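Side-chain contacts in serine protease inhibitor (Schistosoma haematobium, PDB 3STO), which probably inhibits serine-type endopeptidases as a member of the serpin family: residues G120-K125 / V158-W163; H205-E210 / L348-I353. One frame throughout, in Å; residues are numbered along the deposited sequence.

In the fold
Followed from the N terminus, after its first helices, the chain runs through strand 112-124, turns through helix 131-138 and strand 143-148, and enters helix 153-167, where contact 1 closes a loop of 32 residues. That loop is complete before contact 2 opens at the start of strand 208-215. Contact 2 then spans 137 residues, nearly half of them strand, to reach 348-353, so the two loops neither nest nor cross. Their nearest atoms stay about 18 Å apart, yet both border strand 186-197: contact 1 seats a helix on the central serpin sheet, and contact 2 joins the turn after strand 339-348 to the approach to strand 208-215.

Contact 1: G120-K125 / V158-W163; sequences GIFVEK and VDINDW
Trp163 lies against Gly120 and Phe122, its flat indole reaching from helix 153-167 to strand 120-124. With chi1 at -179°, CG points opposite the backbone N, which sends the ring toward the strand. CB comes first, lying in the plane of the Phe122 ring at its edge, 3.8 Å from Phe122 CZ. CG, CD2 and CE3 then pass the same CZ, so the edge of Phe122 is turned to the indole face in an offset edge-to-face pair, planes at 82° and centroids 5.5 Å apart for the five-membered ring. The far, six-membered ring lies over the glycine: Gly120 CA makes a CH-pi contact 3.9 Å from its centroid, and Gly120 N is 3.2 Å from Trp163 CH2. Glycine suits this place because no side chain stands between strand and indole. Ile160, one turn earlier, sets its CG1 methylene over the Phe122 ring, a CH-pi contact 3.7 Å from the centroid and 8° off the normal; an aliphatic chain suits this apolar face. At the indole's polar edge, NE1 hydrogen-bonds to Glu144 OE1. The helix, the F helix of serpins, lies nearly antiparallel to strand 120-124 across the central sheet, with Trp163 also touching Val189 and Val191 of strand 186-197.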
# COMPACT_ATOMS: atom_id res chain seq x y z
N GLY A 120 8.37 6.73 -9.38
CA GLY A 120 9.50 6.99 -10.24
C GLY A 120 9.35 6.24 -11.54
O GLY A 120 9.14 5.02 -11.55
N ILE A 121 9.42 6.98 -12.64
CA ILE A 121 9.39 6.41 -13.97
C ILE A 121 10.84 6.40 -14.44
O ILE A 121 11.43 7.46 -14.62
CB ILE A 121 8.49 7.26 -14.91
CG1 ILE A 121 7.02 7.22 -14.44
CG2 ILE A 121 8.61 6.82 -16.35
CD1 ILE A 121 6.08 8.20 -15.21
N PHE A 122 11.44 5.22 -14.60
CA PHE A 122 12.84 5.15 -15.01
C PHE A 122 12.96 4.64 -16.46
O PHE A 122 12.72 3.47 -16.75
CB PHE A 122 13.68 4.29 -14.05
CG PHE A 122 13.70 4.81 -12.64
CD1 PHE A 122 14.61 5.78 -12.25
CD2 PHE A 122 12.80 4.33 -11.69
CE1 PHE A 122 14.62 6.27 -10.95
CE2 PHE A 122 12.79 4.82 -10.39
CZ PHE A 122 13.70 5.79 -10.02
N VAL A 123 13.36 5.54 -17.36
CA VAL A 123 13.49 5.23 -18.78
C VAL A 123 14.93 5.32 -19.28
O VAL A 123 15.66 6.28 -18.97
CB VAL A 123 12.65 6.17 -19.65
CG1 VAL A 123 12.66 5.69 -21.08
CG2 VAL A 123 11.23 6.25 -19.13
N GLU A 124 15.33 4.32 -20.06
CA GLU A 124 16.57 4.33 -20.81
C GLU A 124 16.79 5.69 -21.54
O GLU A 124 15.87 6.22 -22.19
CB GLU A 124 16.55 3.17 -21.81
CG GLU A 124 17.64 3.22 -22.87
CD GLU A 124 19.01 3.25 -22.24
OE1 GLU A 124 19.28 2.30 -21.47
OE2 GLU A 124 19.78 4.21 -22.50
N LYS A 125 18.01 6.23 -21.39
CA LYS A 125 18.36 7.56 -21.92
C LYS A 125 18.29 7.66 -23.45
O LYS A 125 18.01 8.74 -24.02
CB LYS A 125 19.75 8.00 -21.41
CG LYS A 125 20.89 7.01 -21.70
N VAL A 158 22.42 2.10 -9.01
CA VAL A 158 22.70 3.21 -8.09
C VAL A 158 21.62 4.29 -8.13
O VAL A 158 20.96 4.54 -7.13
CB VAL A 158 24.11 3.83 -8.36
CG1 VAL A 158 24.26 5.18 -7.66
CG2 VAL A 158 25.20 2.86 -7.92
N ASP A 159 21.44 4.90 -9.30
CA ASP A 159 20.40 5.91 -9.51
C ASP A 159 19.08 5.55 -8.87
O ASP A 159 18.51 6.33 -8.10
CB ASP A 159 20.19 6.15 -11.01
CG ASP A 159 21.17 7.15 -11.60
OD1 ASP A 159 22.30 7.30 -11.06
OD2 ASP A 159 20.82 7.79 -12.62
N ILE A 160 18.58 4.36 -9.18
CA ILE A 160 17.30 3.93 -8.64
C ILE A 160 17.33 3.82 -7.12
O ILE A 160 16.49 4.40 -6.42
CB ILE A 160 16.85 2.60 -9.26
CG1 ILE A 160 16.43 2.83 -10.71
CG2 ILE A 160 15.70 2.05 -8.47
CD1 ILE A 160 16.21 1.57 -11.50
N ASN A 161 18.31 3.07 -6.60
CA ASN A 161 18.49 2.90 -5.15
C ASN A 161 18.53 4.24 -4.46
O ASN A 161 17.94 4.41 -3.40
CB ASN A 161 19.74 2.08 -4.81
CG ASN A 161 19.55 0.57 -5.04
OD1 ASN A 161 18.43 0.07 -5.14
ND2 ASN A 161 20.66 -0.15 -5.11
N ASP A 162 19.17 5.21 -5.09
CA ASP A 162 19.22 6.55 -4.51
C ASP A 162 17.87 7.21 -4.47
O ASP A 162 17.51 7.85 -3.48
CB ASP A 162 20.22 7.45 -5.24
CG ASP A 162 21.66 7.04 -4.98
OD1 ASP A 162 21.92 6.41 -3.92
OD2 ASP A 162 22.54 7.34 -5.83
N TRP A 163 17.10 7.07 -5.55
CA TRP A 163 15.80 7.67 -5.59
C TRP A 163 14.96 7.09 -4.47
O TRP A 163 14.29 7.82 -3.75
CB TRP A 163 15.11 7.41 -6.94
CG TRP A 163 13.74 8.08 -6.99
CD1 TRP A 163 13.49 9.39 -7.25
CD2 TRP A 163 12.47 7.46 -6.78
NE1 TRP A 163 12.14 9.63 -7.23
CE2 TRP A 163 11.48 8.46 -6.94
CE3 TRP A 163 12.06 6.15 -6.48
CZ2 TRP A 163 10.12 8.22 -6.78
CZ3 TRP A 163 10.69 5.90 -6.34
CH2 TRP A 163 9.74 6.94 -6.49

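Contact 2: H205-E210 / L348-I353; sequences HYTRKE and LNESGI
Thr207 abuts the carboxylate of Glu350, its OG1 donating a hydrogen bond of 2.6 Å to Glu350 OE2, with CB and CG2 close beside that oxygen. In the serpin fold this is the breach, the top of the central sheet where the reactive loop leaves strand 339-348. The two side chains meet from opposite directions, and the bond falls on the anti lone pair of OE2, away from OE1. Glu350 turns at chi2 (88°), which swings its carboxylate across to the threonine. Threonine suits the meeting because its hydroxyl sits on a short arm, placing the donor at OE2 without a long flexible chain. OE1 pairs with Lys297 of strand 287-305, so both oxygens of this buried carboxylate are engaged, and the lysine would favour its charged form. On the far side the chain reverses in a turn held by an Asx motif at Asn349, and strand 352-353 runs antiparallel to strand 186-197. Glycine suits position 352, where the backbone angles would jam a CB against the carbonyl O of Ser351. Asn349 provides the fixing group: its OD1 accepts from Gly352 N at 3.0 Å, the donor lying nearly in line with the C=O bond (173°).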
# COMPACT_ATOMS: atom_id res chain seq x y z
N HIS A 205 8.40 1.70 29.04
CA HIS A 205 8.64 0.96 30.29
C HIS A 205 7.71 -0.22 30.41
O HIS A 205 8.01 -1.15 31.16
CB HIS A 205 8.50 1.85 31.53
CG HIS A 205 9.68 2.76 31.72
ND1 HIS A 205 9.54 4.11 31.99
CD2 HIS A 205 11.00 2.54 31.60
CE1 HIS A 205 10.74 4.66 32.07
NE2 HIS A 205 11.64 3.73 31.83
N TYR A 206 6.61 -0.19 29.67
CA TYR A 206 5.69 -1.31 29.71
C TYR A 206 5.93 -2.29 28.60
O TYR A 206 5.20 -3.26 28.44
CB TYR A 206 4.26 -0.84 29.74
CG TYR A 206 4.02 0.13 30.85
CD1 TYR A 206 4.52 -0.11 32.12
CD2 TYR A 206 3.31 1.31 30.64
CE1 TYR A 206 4.31 0.79 33.16
CE2 TYR A 206 3.10 2.21 31.66
CZ TYR A 206 3.60 1.95 32.92
OH TYR A 206 3.39 2.84 33.94
N THR A 207 6.98 -2.05 27.84
CA THR A 207 7.31 -2.95 26.76
C THR A 207 8.20 -4.04 27.35
O THR A 207 9.14 -3.74 28.08
CB THR A 207 8.04 -2.20 25.60
OG1 THR A 207 7.19 -1.16 25.10
CG2 THR A 207 8.46 -3.16 24.46
N ARG A 208 7.90 -5.30 27.03
CA ARG A 208 8.66 -6.41 27.59
C ARG A 208 8.71 -7.63 26.64
O ARG A 208 7.91 -7.74 25.70
CB ARG A 208 8.09 -6.77 29.00
CG ARG A 208 6.88 -7.70 29.00
CD ARG A 208 5.61 -7.20 28.29
NE ARG A 208 4.54 -8.19 28.47
CZ ARG A 208 3.68 -8.21 29.49
NH1 ARG A 208 3.73 -7.24 30.39
NH2 ARG A 208 2.77 -9.20 29.60
N LYS A 209 9.68 -8.52 26.86
CA LYS A 209 9.84 -9.71 26.03
C LYS A 209 8.69 -10.68 26.28
O LYS A 209 8.33 -10.96 27.40
CB LYS A 209 11.16 -10.42 26.32
CG LYS A 209 12.38 -9.53 26.31
CD LYS A 209 12.94 -9.36 24.94
CE LYS A 209 13.97 -8.26 25.00
NZ LYS A 209 14.27 -7.63 23.67
N GLU A 210 8.13 -11.23 25.21
CA GLU A 210 7.02 -12.14 25.36
C GLU A 210 7.02 -13.14 24.20
O GLU A 210 7.52 -12.83 23.12
CB GLU A 210 5.72 -11.34 25.45
CG GLU A 210 4.42 -12.16 25.57
CD GLU A 210 3.29 -11.36 26.22
OE1 GLU A 210 3.60 -10.45 27.02
OE2 GLU A 210 2.09 -11.64 25.94
N LEU A 348 6.34 -0.37 13.28
CA LEU A 348 5.50 -0.05 14.44
C LEU A 348 6.34 -0.00 15.72
O LEU A 348 7.15 -0.88 15.97
CB LEU A 348 4.42 -1.12 14.60
CG LEU A 348 2.96 -0.79 14.81
CD1 LEU A 348 2.34 -0.44 13.49
CD2 LEU A 348 2.30 -2.05 15.37
N ASN A 349 6.15 1.03 16.53
CA ASN A 349 6.83 1.12 17.80
C ASN A 349 5.92 1.89 18.75
O ASN A 349 4.76 2.13 18.41
CB ASN A 349 8.24 1.75 17.65
CG ASN A 349 8.19 3.20 17.19
OD1 ASN A 349 7.16 3.87 17.32
ND2 ASN A 349 9.30 3.71 16.68
N GLU A 350 6.43 2.26 19.93
CA GLU A 350 5.65 2.93 20.97
C GLU A 350 5.18 4.33 20.61
O GLU A 350 4.18 4.79 21.12
CB GLU A 350 6.44 3.01 22.29
CG GLU A 350 6.71 1.68 22.96
CD GLU A 350 7.99 1.00 22.48
OE1 GLU A 350 8.61 1.47 21.48
OE2 GLU A 350 8.37 -0.02 23.11
N SER A 351 5.92 5.00 19.74
CA SER A 351 5.59 6.35 19.30
C SER A 351 4.52 6.36 18.22
O SER A 351 3.66 7.25 18.21
CB SER A 351 6.83 7.07 18.76
OG SER A 351 7.83 7.18 19.75
N GLY A 352 4.57 5.39 17.31
CA GLY A 352 3.59 5.34 16.24
C GLY A 352 4.01 4.45 15.10
O GLY A 352 4.59 3.39 15.32
N ILE A 353 3.70 4.88 13.88
CA ILE A 353 4.00 4.15 12.65
C ILE A 353 5.02 4.96 11.88
O ILE A 353 4.84 6.15 11.69
CB ILE A 353 2.73 3.93 11.82
CG1 ILE A 353 1.77 3.03 12.60
CG2 ILE A 353 3.03 3.33 10.45
CD1 ILE A 353 0.41 2.90 11.95